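Local coordinates for protein involved in catabolism of external DNA (Legionella pneumophila subsp. pneumophila, PDB 2OO3) that probably methylates the N6 of a single adenine in 23S ribosomal RNA, with S-adenosyl-L-methionine as methyl donor, at residues A[149-154]-A[182-187]; A[252-257]-A[269-274]; A[105-110]-A[135-140]. One frame throughout, in Å; residues are numbered along the deposited sequence.

Interaction 1: A[149-154]-A[182-187]; sequences KLNALL and IKNAYS. With SO4 (sulfate ion), chain C.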
ATOM      1  N   LYS A 149       6.183  11.477 -12.223  1.00 22.86           N
ATOM      2  CA  LYS A 149       4.819  11.969 -12.483  1.00 23.88           C
ATOM      3  C   LYS A 149       4.158  12.741 -11.358  1.00 25.33           C
ATOM      4  O   LYS A 149       3.239  13.546 -11.618  1.00 26.21           O
ATOM      5  CB  LYS A 149       3.875  10.828 -12.882  1.00 24.16           C
ATOM      6  CG  LYS A 149       3.889  10.497 -14.345  1.00 23.10           C
ATOM      7  CD  LYS A 149       3.347  11.640 -15.167  1.00 24.65           C
ATOM      8  CE  LYS A 149       3.394  11.334 -16.650  1.00 27.40           C
ATOM      9  NZ  LYS A 149       3.029  12.561 -17.410  1.00 30.14           N
ATOM     10  N   LEU A 150       4.580  12.490 -10.117  1.00 25.07           N
ATOM     11  CA  LEU A 150       4.071  13.242  -8.978  1.00 25.14           C
ATOM     12  C   LEU A 150       4.035  14.758  -9.268  1.00 25.40           C
ATOM     13  O   LEU A 150       3.018  15.433  -9.042  1.00 25.82           O
ATOM     14  CB  LEU A 150       4.898  12.948  -7.729  1.00 24.90           C
ATOM     15  CG  LEU A 150       4.713  11.577  -7.078  1.00 25.48           C
ATOM     16  CD1 LEU A 150       5.628  11.423  -5.881  1.00 25.37           C
ATOM     17  CD2 LEU A 150       3.249  11.388  -6.649  1.00 25.09           C
ATOM     18  N   ASN A 151       5.136  15.278  -9.805  1.00 24.34           N
ATOM     19  CA  ASN A 151       5.266  16.694 -10.069  1.00 23.97           C
ATOM     20  C   ASN A 151       4.240  17.223 -11.083  1.00 22.75           C
ATOM     21  O   ASN A 151       3.717  18.313 -10.914  1.00 21.91           O
ATOM     22  CB  ASN A 151       6.711  16.968 -10.507  1.00 25.06           C
ATOM     23  CG  ASN A 151       7.005  18.449 -10.764  1.00 28.32           C
ATOM     24  OD1 ASN A 151       7.609  18.792 -11.805  1.00 33.04           O
ATOM     25  ND2 ASN A 151       6.629  19.329  -9.816  1.00 27.01           N
ATOM     26  N   ALA A 152       3.922  16.424 -12.102  1.00 21.40           N
ATOM     27  CA  ALA A 152       3.059  16.860 -13.206  1.00 20.04           C
ATOM     28  C   ALA A 152       1.563  16.799 -12.905  1.00 19.29           C
ATOM     29  O   ALA A 152       0.773  17.562 -13.503  1.00 19.46           O
ATOM     30  CB  ALA A 152       3.353  16.031 -14.455  1.00 20.08           C
ATOM     31  N   LEU A 153       1.174  15.885 -12.006  1.00 16.72           N
ATOM     32  CA  LEU A 153      -0.227  15.505 -11.829  1.00 15.06           C
ATOM     33  C   LEU A 153      -0.883  16.104 -10.603  1.00 14.89           C
ATOM     34  O   LEU A 153      -2.081  15.931 -10.421  1.00 13.44           O
ATOM     35  CB  LEU A 153      -0.380  13.975 -11.761  1.00 16.13           C
ATOM     36  CG  LEU A 153       0.089  13.200 -13.001  1.00 16.88           C
ATOM     37  CD1 LEU A 153      -0.040  11.732 -12.767  1.00 19.75           C
ATOM     38  CD2 LEU A 153      -0.707  13.603 -14.232  1.00 18.85           C
ATOM     39  N   LEU A 154      -0.107  16.808  -9.769  1.00 13.87           N
ATOM     40  CA  LEU A 154      -0.627  17.353  -8.515  1.00 13.83           C
ATOM     41  C   LEU A 154      -0.411  18.877  -8.490  1.00 14.51           C
ATOM     42  O   LEU A 154       0.587  19.359  -9.056  1.00 14.63           O
ATOM     43  CB  LEU A 154       0.036  16.665  -7.313  1.00 13.35           C
ATOM     44  CG  LEU A 154      -0.082  15.138  -7.194  1.00 12.99           C
ATOM     45  CD1 LEU A 154       0.707  14.629  -5.999  1.00 11.80           C
ATOM     46  CD2 LEU A 154      -1.544  14.695  -7.047  1.00 12.23           C
ATOM     47  N   ILE A 182       8.089  13.087  -2.694  1.00  8.99           N
ATOM     48  CA  ILE A 182       6.910  13.379  -1.848  1.00  8.57           C
ATOM     49  C   ILE A 182       6.967  14.791  -1.278  1.00 10.20           C
ATOM     50  O   ILE A 182       5.960  15.488  -1.266  1.00 10.46           O
ATOM     51  CB  ILE A 182       6.724  12.344  -0.718  1.00  7.93           C
ATOM     52  CG1 ILE A 182       6.586  10.937  -1.314  1.00  5.92           C
ATOM     53  CG2 ILE A 182       5.524  12.719   0.216  1.00  7.07           C
ATOM     54  CD1 ILE A 182       6.732   9.779  -0.285  1.00  8.31           C
ATOM     55  N   LYS A 183       8.142  15.239  -0.817  1.00 10.55           N
ATOM     56  CA  LYS A 183       8.241  16.600  -0.314  1.00 10.52           C
ATOM     57  C   LYS A 183       7.803  17.599  -1.386  1.00 10.36           C
ATOM     58  O   LYS A 183       7.032  18.532  -1.093  1.00  9.91           O
ATOM     59  CB  LYS A 183       9.668  16.915   0.187  1.00 10.79           C
ATOM     60  CG  LYS A 183       9.771  18.312   0.859  1.00 12.33           C
ATOM     61  CD  LYS A 183      11.160  18.513   1.473  1.00 13.12           C
ATOM     62  CE  LYS A 183      11.441  19.959   1.727  1.00 18.25           C
ATOM     63  NZ  LYS A 183      12.855  20.147   2.257  1.00 23.43           N
ATOM     64  N   ASN A 184       8.228  17.377  -2.631  1.00  9.24           N
ATOM     65  CA  ASN A 184       7.902  18.311  -3.718  1.00 11.12           C
ATOM     66  C   ASN A 184       6.400  18.305  -3.994  1.00 11.06           C
ATOM     67  O   ASN A 184       5.789  19.366  -4.129  1.00  9.16           O
ATOM     68  CB  ASN A 184       8.632  17.944  -5.015  1.00 11.64           C
ATOM     69  CG  ASN A 184       8.133  18.750  -6.215  1.00 18.10           C
ATOM     70  OD1 ASN A 184       7.535  18.198  -7.171  1.00 21.56           O
ATOM     71  ND2 ASN A 184       8.345  20.073  -6.159  1.00 19.09           N
ATOM     72  N   ALA A 185       5.841  17.088  -4.065  1.00 10.32           N
ATOM     73  CA  ALA A 185       4.423  16.863  -4.303  1.00  9.47           C
ATOM     74  C   ALA A 185       3.610  17.543  -3.205  1.00  9.26           C
ATOM     75  O   ALA A 185       2.674  18.261  -3.494  1.00  8.28           O
ATOM     76  CB  ALA A 185       4.139  15.359  -4.335  1.00  9.45           C
ATOM     77  N   TYR A 186       3.992  17.315  -1.948  1.00  9.78           N
ATOM     78  CA  TYR A 186       3.298  17.877  -0.805  1.00 10.84           C
ATOM     79  C   TYR A 186       3.292  19.411  -0.864  1.00 12.15           C
ATOM     80  O   TYR A 186       2.277  20.037  -0.518  1.00 11.35           O
ATOM     81  CB  TYR A 186       3.945  17.394   0.500  1.00 10.66           C
ATOM     82  CG  TYR A 186       3.252  17.895   1.738  1.00 11.77           C
ATOM     83  CD1 TYR A 186       2.155  17.213   2.285  1.00  9.48           C
ATOM     84  CD2 TYR A 186       3.683  19.067   2.367  1.00 11.82           C
ATOM     85  CE1 TYR A 186       1.527  17.688   3.412  1.00 11.60           C
ATOM     86  CE2 TYR A 186       3.078  19.527   3.493  1.00 12.34           C
ATOM     87  CZ  TYR A 186       2.002  18.841   4.005  1.00 12.74           C
ATOM     88  OH  TYR A 186       1.390  19.339   5.117  1.00 13.44           O
ATOM     89  N   SER A 187       4.404  20.021  -1.308  1.00 13.17           N
ATOM     90  CA  SER A 187       4.454  21.496  -1.390  1.00 15.32           C
ATOM     91  C   SER A 187       3.363  22.067  -2.315  1.00 15.50           C
ATOM     92  O   SER A 187       2.864  23.155  -2.064  1.00 16.29           O
ATOM     93  CB  SER A 187       5.839  22.012  -1.808  1.00 15.84           C
ATOM     94  OG  SER A 187       6.124  21.707  -3.164  1.00 18.20           O
TER
HETATM   95  S   SO4 C 302       2.398  20.574   8.895  1.00 48.92           S
HETATM   96  O1  SO4 C 302       1.500  19.462   8.604  1.00 48.25           O
HETATM   97  O2  SO4 C 302       2.916  21.094   7.629  1.00 51.05           O
HETATM   98  O3  SO4 C 302       1.636  21.613   9.584  1.00 49.03           O
HETATM   99  O4  SO4 C 302       3.530  20.150   9.709  1.00 47.97           O

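Interaction 2: A[252-257]-A[269-274]; sequences EIKLVL and SSYMIE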
ATOM      1  N   GLU A 252      -7.994   2.025  14.098  1.00 12.74           N
ATOM      2  CA  GLU A 252      -8.279   0.862  13.257  1.00 12.39           C
ATOM      3  C   GLU A 252      -7.012   0.086  12.960  1.00 12.50           C
ATOM      4  O   GLU A 252      -6.994  -1.124  13.070  1.00 11.97           O
ATOM      5  CB  GLU A 252      -8.885   1.243  11.897  1.00 12.39           C
ATOM      6  CG  GLU A 252     -10.271   1.861  11.990  1.00 16.71           C
ATOM      7  CD  GLU A 252     -10.980   1.900  10.657  1.00 21.04           C
ATOM      8  OE1 GLU A 252     -10.301   1.861   9.602  1.00 23.03           O
ATOM      9  OE2 GLU A 252     -12.222   1.989  10.672  1.00 23.55           O
ATOM     10  N   ILE A 253      -5.951   0.786  12.548  1.00 11.99           N
ATOM     11  CA  ILE A 253      -4.756   0.099  12.077  1.00 12.99           C
ATOM     12  C   ILE A 253      -4.037  -0.669  13.212  1.00 12.90           C
ATOM     13  O   ILE A 253      -3.408  -1.684  12.967  1.00 12.84           O
ATOM     14  CB  ILE A 253      -3.815   1.056  11.355  1.00 12.36           C
ATOM     15  CG1 ILE A 253      -2.995   0.284  10.319  1.00 12.61           C
ATOM     16  CG2 ILE A 253      -2.995   1.884  12.365  1.00 13.71           C
ATOM     17  CD1 ILE A 253      -3.870  -0.314   9.193  1.00 12.51           C
ATOM     18  N   LYS A 254      -4.198  -0.198  14.446  1.00 12.31           N
ATOM     19  CA  LYS A 254      -3.728  -0.911  15.631  1.00 13.08           C
ATOM     20  C   LYS A 254      -4.391  -2.285  15.781  1.00 12.03           C
ATOM     21  O   LYS A 254      -3.713  -3.267  16.077  1.00 10.59           O
ATOM     22  CB  LYS A 254      -3.973  -0.058  16.885  1.00 13.34           C
ATOM     23  CG  LYS A 254      -3.329  -0.607  18.191  1.00 15.06           C
ATOM     24  CD  LYS A 254      -3.578   0.373  19.354  1.00 16.13           C
ATOM     25  CE  LYS A 254      -3.064  -0.151  20.710  1.00 20.40           C
ATOM     26  NZ  LYS A 254      -3.776  -1.425  21.003  1.00 26.40           N
ATOM     27  N   LEU A 255      -5.711  -2.344  15.596  1.00 10.96           N
ATOM     28  CA  LEU A 255      -6.426  -3.625  15.616  1.00 11.24           C
ATOM     29  C   LEU A 255      -5.893  -4.526  14.503  1.00 10.12           C
ATOM     30  O   LEU A 255      -5.666  -5.719  14.717  1.00  9.53           O
ATOM     31  CB  LEU A 255      -7.954  -3.469  15.466  1.00 10.60           C
ATOM     32  CG  LEU A 255      -8.751  -4.816  15.492  1.00 13.50           C
ATOM     33  CD1 LEU A 255      -8.381  -5.756  16.647  1.00 17.73           C
ATOM     34  CD2 LEU A 255     -10.284  -4.625  15.460  1.00 15.38           C
ATOM     35  N   VAL A 256      -5.685  -3.959  13.319  1.00  8.26           N
ATOM     36  CA  VAL A 256      -5.209  -4.773  12.207  1.00  7.48           C
ATOM     37  C   VAL A 256      -3.830  -5.363  12.568  1.00  7.20           C
ATOM     38  O   VAL A 256      -3.611  -6.572  12.457  1.00  6.77           O
ATOM     39  CB  VAL A 256      -5.105  -3.948  10.902  1.00  8.05           C
ATOM     40  CG1 VAL A 256      -4.284  -4.729   9.797  1.00  8.09           C
ATOM     41  CG2 VAL A 256      -6.520  -3.570  10.374  1.00  8.06           C
ATOM     42  N   LEU A 257      -2.905  -4.494  12.978  1.00  7.82           N
ATOM     43  CA  LEU A 257      -1.530  -4.917  13.288  1.00  9.39           C
ATOM     44  C   LEU A 257      -1.485  -5.934  14.424  1.00 10.46           C
ATOM     45  O   LEU A 257      -0.736  -6.908  14.336  1.00 10.22           O
ATOM     46  CB  LEU A 257      -0.635  -3.716  13.622  1.00  9.15           C
ATOM     47  CG  LEU A 257      -0.374  -2.732  12.469  1.00  9.69           C
ATOM     48  CD1 LEU A 257       0.197  -1.395  12.993  1.00 10.02           C
ATOM     49  CD2 LEU A 257       0.589  -3.354  11.446  1.00 10.66           C
ATOM     50  N   SER A 269       6.702 -11.708  16.797  1.00 13.23           N
ATOM     51  CA  SER A 269       6.492 -10.551  15.929  1.00 11.56           C
ATOM     52  C   SER A 269       5.961  -9.388  16.751  1.00 11.58           C
ATOM     53  O   SER A 269       5.441  -9.587  17.872  1.00 10.07           O
ATOM     54  CB  SER A 269       5.543 -10.893  14.771  1.00 12.11           C
ATOM     55  OG  SER A 269       4.248 -11.208  15.258  1.00 10.75           O
ATOM     56  N   SER A 270       6.147  -8.162  16.242  1.00  9.78           N
ATOM     57  CA  SER A 270       5.728  -6.956  16.972  1.00  9.88           C
ATOM     58  C   SER A 270       5.311  -5.912  15.945  1.00  9.53           C
ATOM     59  O   SER A 270       5.540  -6.101  14.755  1.00  9.72           O
ATOM     60  CB  SER A 270       6.851  -6.400  17.860  1.00  9.09           C
ATOM     61  OG  SER A 270       7.983  -6.022  17.079  1.00 11.03           O
ATOM     62  N   TYR A 271       4.715  -4.829  16.419  1.00  8.80           N
ATOM     63  CA  TYR A 271       4.294  -3.724  15.564  1.00  9.43           C
ATOM     64  C   TYR A 271       4.516  -2.452  16.373  1.00 10.50           C
ATOM     65  O   TYR A 271       4.674  -2.486  17.617  1.00  9.04           O
ATOM     66  CB  TYR A 271       2.798  -3.868  15.152  1.00  9.97           C
ATOM     67  CG  TYR A 271       1.819  -3.544  16.269  1.00 10.52           C
ATOM     68  CD1 TYR A 271       1.386  -2.233  16.483  1.00 11.99           C
ATOM     69  CD2 TYR A 271       1.326  -4.551  17.120  1.00 10.74           C
ATOM     70  CE1 TYR A 271       0.500  -1.915  17.521  1.00 13.08           C
ATOM     71  CE2 TYR A 271       0.428  -4.244  18.173  1.00 13.70           C
ATOM     72  CZ  TYR A 271       0.028  -2.931  18.357  1.00 16.01           C
ATOM     73  OH  TYR A 271      -0.843  -2.603  19.384  1.00 14.42           O
ATOM     74  N   MET A 272       4.509  -1.326  15.676  1.00 10.16           N
ATOM     75  CA  MET A 272       4.471  -0.036  16.322  1.00 10.43           C
ATOM     76  C   MET A 272       3.675   0.945  15.466  1.00 10.11           C
ATOM     77  O   MET A 272       3.494   0.754  14.254  1.00  8.85           O
ATOM     78  CB  MET A 272       5.893   0.486  16.536  1.00 11.70           C
ATOM     79  CG  MET A 272       6.646   0.818  15.237  1.00 14.28           C
ATOM     80  SD  MET A 272       6.435   2.530  14.637  1.00 15.61           S
ATOM     81  CE  MET A 272       7.836   3.282  15.443  1.00 17.96           C
ATOM     82  N   ILE A 273       3.204   1.996  16.113  1.00  9.52           N
ATOM     83  CA  ILE A 273       2.433   3.051  15.500  1.00 11.17           C
ATOM     84  C   ILE A 273       2.964   4.306  16.185  1.00 11.90           C
ATOM     85  O   ILE A 273       3.061   4.344  17.431  1.00 11.00           O
ATOM     86  CB  ILE A 273       0.930   2.950  15.818  1.00 12.09           C
ATOM     87  CG1 ILE A 273       0.338   1.644  15.315  1.00 13.47           C
ATOM     88  CG2 ILE A 273       0.139   4.104  15.162  1.00 12.88           C
ATOM     89  CD1 ILE A 273      -1.040   1.439  15.858  1.00 13.51           C
ATOM     90  N   GLU A 274       3.346   5.295  15.389  1.00 11.58           N
ATOM     91  CA  GLU A 274       3.851   6.545  15.922  1.00 13.67           C
ATOM     92  C   GLU A 274       3.264   7.686  15.118  1.00 14.29           C
ATOM     93  O   GLU A 274       3.385   7.725  13.897  1.00 12.63           O
ATOM     94  CB  GLU A 274       5.365   6.546  15.799  1.00 13.55           C
ATOM     95  CG  GLU A 274       6.058   7.866  15.929  1.00 20.04           C
ATOM     96  CD  GLU A 274       7.561   7.655  16.030  1.00 26.01           C
ATOM     97  OE1 GLU A 274       8.256   7.757  14.992  1.00 27.84           O
ATOM     98  OE2 GLU A 274       8.018   7.301  17.140  1.00 31.30           O
TER

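Interaction 3: A[105-110]-A[135-140]; sequences FAINQL and FNKKVY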
ATOM      1  N   PHE A 105      -7.293  -3.938  -5.969  1.00  5.73           N
ATOM      2  CA  PHE A 105      -8.036  -3.415  -4.805  1.00  6.00           C
ATOM      3  C   PHE A 105      -8.707  -2.061  -5.093  1.00  6.61           C
ATOM      4  O   PHE A 105      -9.906  -1.847  -4.760  1.00  7.10           O
ATOM      5  CB  PHE A 105      -7.105  -3.322  -3.573  1.00  6.31           C
ATOM      6  CG  PHE A 105      -6.664  -4.678  -3.041  1.00  6.51           C
ATOM      7  CD1 PHE A 105      -7.537  -5.457  -2.258  1.00  6.30           C
ATOM      8  CD2 PHE A 105      -5.395  -5.159  -3.301  1.00  5.12           C
ATOM      9  CE1 PHE A 105      -7.127  -6.718  -1.759  1.00  6.36           C
ATOM     10  CE2 PHE A 105      -4.970  -6.418  -2.794  1.00  4.66           C
ATOM     11  CZ  PHE A 105      -5.847  -7.189  -2.040  1.00  4.31           C
ATOM     12  N   ALA A 106      -7.962  -1.128  -5.680  1.00  6.58           N
ATOM     13  CA  ALA A 106      -8.493   0.228  -5.887  1.00  8.39           C
ATOM     14  C   ALA A 106      -9.713   0.253  -6.828  1.00  9.83           C
ATOM     15  O   ALA A 106     -10.715   0.938  -6.592  1.00  9.81           O
ATOM     16  CB  ALA A 106      -7.373   1.175  -6.377  1.00  7.08           C
ATOM     17  N   ILE A 107      -9.630  -0.521  -7.900  1.00 10.51           N
ATOM     18  CA  ILE A 107     -10.715  -0.599  -8.853  1.00 10.61           C
ATOM     19  C   ILE A 107     -11.954  -1.175  -8.181  1.00 11.78           C
ATOM     20  O   ILE A 107     -13.070  -0.792  -8.495  1.00 12.13           O
ATOM     21  CB  ILE A 107     -10.279  -1.422 -10.104  1.00 10.32           C
ATOM     22  CG1 ILE A 107      -9.289  -0.606 -10.942  1.00  7.72           C
ATOM     23  CG2 ILE A 107     -11.464  -1.709 -10.968  1.00 13.81           C
ATOM     24  CD1 ILE A 107      -8.499  -1.438 -12.053  1.00 10.64           C
ATOM     25  N   ASN A 108     -11.764  -2.065  -7.214  1.00 12.08           N
ATOM     26  CA  ASN A 108     -12.915  -2.606  -6.503  1.00 13.34           C
ATOM     27  C   ASN A 108     -13.596  -1.630  -5.563  1.00 13.42           C
ATOM     28  O   ASN A 108     -14.824  -1.590  -5.516  1.00 16.29           O
ATOM     29  CB  ASN A 108     -12.572  -3.913  -5.767  1.00 12.81           C
ATOM     30  CG  ASN A 108     -12.847  -5.120  -6.622  1.00 15.59           C
ATOM     31  OD1 ASN A 108     -13.990  -5.604  -6.695  1.00 15.79           O
ATOM     32  ND2 ASN A 108     -11.827  -5.571  -7.341  1.00 12.21           N
ATOM     33  N   GLN A 109     -12.829  -0.842  -4.825  1.00 11.25           N
ATOM     34  CA  GLN A 109     -13.417   0.066  -3.854  1.00  9.77           C
ATOM     35  C   GLN A 109     -13.778   1.485  -4.329  1.00  9.10           C
ATOM     36  O   GLN A 109     -14.612   2.174  -3.699  1.00  8.64           O
ATOM     37  CB  GLN A 109     -12.470   0.168  -2.677  1.00 10.44           C
ATOM     38  CG  GLN A 109     -12.719  -0.924  -1.631  1.00 12.06           C
ATOM     39  CD  GLN A 109     -11.728  -0.792  -0.527  1.00 13.59           C
ATOM     40  OE1 GLN A 109     -10.556  -1.050  -0.734  1.00 16.43           O
ATOM     41  NE2 GLN A 109     -12.164  -0.304   0.618  1.00 13.64           N
ATOM     42  N   LEU A 110     -13.135   1.939  -5.391  1.00  8.38           N
ATOM     43  CA  LEU A 110     -13.390   3.277  -5.906  1.00  8.80           C
ATOM     44  C   LEU A 110     -14.694   3.332  -6.694  1.00  8.90           C
ATOM     45  O   LEU A 110     -15.316   2.289  -6.923  1.00  7.38           O
ATOM     46  CB  LEU A 110     -12.191   3.788  -6.724  1.00  8.58           C
ATOM     47  CG  LEU A 110     -10.987   4.159  -5.830  1.00  9.23           C
ATOM     48  CD1 LEU A 110      -9.789   4.556  -6.686  1.00 11.86           C
ATOM     49  CD2 LEU A 110     -11.327   5.297  -4.912  1.00  8.98           C
ATOM     50  N   PHE A 135     -14.178  -2.548 -14.828  1.00 12.02           N
ATOM     51  CA  PHE A 135     -15.610  -2.484 -14.443  1.00 13.56           C
ATOM     52  C   PHE A 135     -16.203  -1.170 -14.976  1.00 14.06           C
ATOM     53  O   PHE A 135     -15.979  -0.831 -16.140  1.00 13.86           O
ATOM     54  CB  PHE A 135     -15.765  -2.633 -12.932  1.00 14.33           C
ATOM     55  CG  PHE A 135     -15.098  -3.867 -12.378  1.00 17.08           C
ATOM     56  CD1 PHE A 135     -15.435  -5.130 -12.840  1.00 20.37           C
ATOM     57  CD2 PHE A 135     -14.110  -3.765 -11.439  1.00 20.47           C
ATOM     58  CE1 PHE A 135     -14.770  -6.278 -12.345  1.00 22.78           C
ATOM     59  CE2 PHE A 135     -13.470  -4.908 -10.935  1.00 20.68           C
ATOM     60  CZ  PHE A 135     -13.788  -6.144 -11.396  1.00 18.37           C
ATOM     61  N   ASN A 136     -16.911  -0.411 -14.140  1.00 14.48           N
ATOM     62  CA  ASN A 136     -17.372   0.916 -14.552  1.00 14.49           C
ATOM     63  C   ASN A 136     -16.482   2.053 -14.032  1.00 13.29           C
ATOM     64  O   ASN A 136     -16.944   3.204 -13.931  1.00 13.04           O
ATOM     65  CB  ASN A 136     -18.846   1.145 -14.134  1.00 15.60           C
ATOM     66  CG  ASN A 136     -19.017   1.218 -12.614  1.00 19.18           C
ATOM     67  OD1 ASN A 136     -18.226   0.635 -11.864  1.00 20.32           O
ATOM     68  ND2 ASN A 136     -20.070   1.911 -12.157  1.00 19.81           N
ATOM     69  N   LYS A 137     -15.215   1.763 -13.722  1.00 11.53           N
ATOM     70  CA  LYS A 137     -14.313   2.834 -13.233  1.00 10.26           C
ATOM     71  C   LYS A 137     -13.528   3.430 -14.362  1.00 10.31           C
ATOM     72  O   LYS A 137     -13.483   2.897 -15.491  1.00 10.07           O
ATOM     73  CB  LYS A 137     -13.320   2.351 -12.162  1.00 10.04           C
ATOM     74  CG  LYS A 137     -13.853   1.343 -11.189  1.00 10.89           C
ATOM     75  CD  LYS A 137     -15.136   1.797 -10.449  1.00 14.62           C
ATOM     76  CE  LYS A 137     -15.816   0.531  -9.938  1.00 15.08           C
ATOM     77  NZ  LYS A 137     -16.079   0.606  -8.518  1.00 22.14           N
ATOM     78  N   LYS A 138     -12.884   4.532 -14.041  1.00  9.95           N
ATOM     79  CA  LYS A 138     -12.196   5.365 -15.005  1.00 11.32           C
ATOM     80  C   LYS A 138     -10.687   5.153 -14.728  1.00  9.36           C
ATOM     81  O   LYS A 138     -10.133   5.700 -13.773  1.00  7.78           O
ATOM     82  CB  LYS A 138     -12.651   6.809 -14.742  1.00 10.86           C
ATOM     83  CG  LYS A 138     -12.247   7.853 -15.718  1.00 15.52           C
ATOM     84  CD  LYS A 138     -13.206   9.130 -15.607  1.00 16.71           C
ATOM     85  CE  LYS A 138     -13.122   9.879 -14.259  1.00 21.79           C
ATOM     86  NZ  LYS A 138     -14.263  10.854 -13.980  1.00 22.79           N
ATOM     87  N   VAL A 139     -10.040   4.334 -15.556  1.00  7.45           N
ATOM     88  CA  VAL A 139      -8.701   3.863 -15.258  1.00  7.57           C
ATOM     89  C   VAL A 139      -7.697   4.249 -16.351  1.00  7.51           C
ATOM     90  O   VAL A 139      -7.812   3.801 -17.488  1.00  6.78           O
ATOM     91  CB  VAL A 139      -8.662   2.319 -15.049  1.00  7.42           C
ATOM     92  CG1 VAL A 139      -7.225   1.849 -14.704  1.00  7.26           C
ATOM     93  CG2 VAL A 139      -9.622   1.884 -13.945  1.00  8.87           C
ATOM     94  N   TYR A 140      -6.730   5.085 -16.008  1.00  7.39           N
ATOM     95  CA  TYR A 140      -5.675   5.479 -16.957  1.00  8.22           C
ATOM     96  C   TYR A 140      -4.372   4.795 -16.631  1.00  9.12           C
ATOM     97  O   TYR A 140      -3.778   5.055 -15.578  1.00 10.75           O
ATOM     98  CB  TYR A 140      -5.481   6.992 -16.931  1.00  8.21           C
ATOM     99  CG  TYR A 140      -6.721   7.697 -17.430  1.00  9.08           C
ATOM    100  CD1 TYR A 140      -6.869   8.008 -18.798  1.00  6.93           C
ATOM    101  CD2 TYR A 140      -7.773   8.016 -16.555  1.00  7.26           C
ATOM    102  CE1 TYR A 140      -8.024   8.631 -19.273  1.00  6.38           C
ATOM    103  CE2 TYR A 140      -8.944   8.657 -17.029  1.00  7.82           C
ATOM    104  CZ  TYR A 140      -9.045   8.966 -18.385  1.00  8.43           C
ATOM    105  OH  TYR A 140     -10.191   9.588 -18.837  1.00 10.67           O
TER

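Interaction 1: A[149-154]-A[182-187]
Ala-185 meets Leu-150 and Leu-154 where two helices run almost parallel, their segment axes 5° apart and 9.0 Å away at closest. So small a residue suits the middle of this contact, because a methyl lets the neighbouring helix come close: CA of Ala-185 lies 5.8 Å from CA of Asn-151. Leu-150 brings its CB to within 4.2 Å of Ala-185 CB, and Leu-154 lays its CD1 3.9 Å from the same methyl. On the solvent side the seam turns polar. Both asparagines extend with CG anti to the backbone N (chi1 -178° for Asn-151), which sends the amides across the groove, and Asn-151 ND2 ends 3.0 Å from Asn-184 OD1 with the amide planes 55° apart. Short polar side chains suit this solvent-facing border, while the leucines point inward. Tyr-186 points away, its OH in at most weak contact with O2 of a sulfate (3.4 Å), probably from the crystallisation liquor. Such parallel neighbours are expected in a Rossmann-like methyltransferase, whose crossover helices pack on the parallel part of the sheet. Beneath the pair lie strands 161-165 and 193-200, with Ile-163 under both leucines and Tyr-194 under Ala-185, while helix 203-216 flanks Ile-182 and Tyr-186.

Interaction 2: A[252-257]-A[269-274]
Tyr-271 has chi1 74°, which sets CG between its backbone N and carbonyl carbon and stands the ring up from the strand toward Leu-257, whose own CG lies beside its backbone N. The contact is helix-on-sheet packing in the Rossmann-like domain: helix 249-263 runs alongside edge strand 270-275, the short segments nearly antiparallel at 170°. Leu-257 CB sits over one face of the tyrosine ring, 4.0 Å from its centroid and 28° off the normal, a CH-pi contact. The branch beyond reaches further along the strand, so that Leu-257 CD1 is 3.8 Å from Ile-273 CG1. Alternation along the strand explains the choice of residues: Tyr-271 and Ile-273 face the helix, while Met-272 between them points away from it. Ile-273 reaches the helix with its CD1, which touches Ile-253 CG2 (4.0 Å). Ile-253 also packs on Ile-223 of the adjacent strand and Leu-257 on Ile-18 of helix 14-30, which takes the contact into the interior. Lys-254 serves the outer margin, where its methylenes pass the tyrosine hydroxyl (CG to Tyr-271 OH 3.4 Å) and its ammonium forms a salt bridge with Glu-258 one turn on. The tightest apolar approach is at the root of that lysine, with Ile-273 CD1 only 3.4 Å from Lys-254 CB.

Interaction 3: A[105-110]-A[135-140]
Ile-107 and Lys-137 bring the backbones nearest, CA to CA 6.6 Å, where the last turn of helix 102-109 passes the loop that leads into edge strand 139-142. Ile-107 uses both branches of its side chain. CG2 meets the ring of Phe-135 at CD2 (3.4 Å), whereas CG1 turns toward Val-139 CG2 (3.9 Å). Beta-branched isoleucine and valine suit this seam between helix and sheet, where Leu-116 of strand 115-119 lies beneath Ile-107. Asn-108 brings its ND2 near Phe-135 CE2, but its amide is held chiefly within the helical layer, by Gln-89 and the carbonyl of Tyr-104. Lys-137 bends at chi2 (-55°) and again at chi4, laying its methylenes along the helix and carrying NZ to the carbonyl end. NZ is modelled 2.4 Å from Leu-110 O, too short to be taken literally, and makes a weak bond to Ile-107 O at 3.3 Å. Carbonyls of a last helical turn point toward the C-terminal end, past the regular amide bonds of the helix, and the helix dipole places partial negative charge there. A lysine ammonium suits such a site, and the helix end may stabilise its charge, though the exact position of NZ is doubtful.

How the interactions relate
All three contacts lie around the large mixed sheet: interaction 1 joins two helices over inner strands, interaction 2 a helix and a strand, interaction 3 a helix end and the loop entering a strand. Interactions 2 and 3 sit at the two outermost strands, 270-275 and 139-142, on opposite sides of the chain's centre. Strand 139-142 leads on to helix 146-153, so interactions 3 and 1 follow one another in the chain without touching. Interaction 1 is the most buried, an apolar seam with a polar border; the other two are only partly buried, and each has a lysine at its margin, salt-bridged in 252-257/269-274 and near helix-end carbonyls in 105-110/135-140.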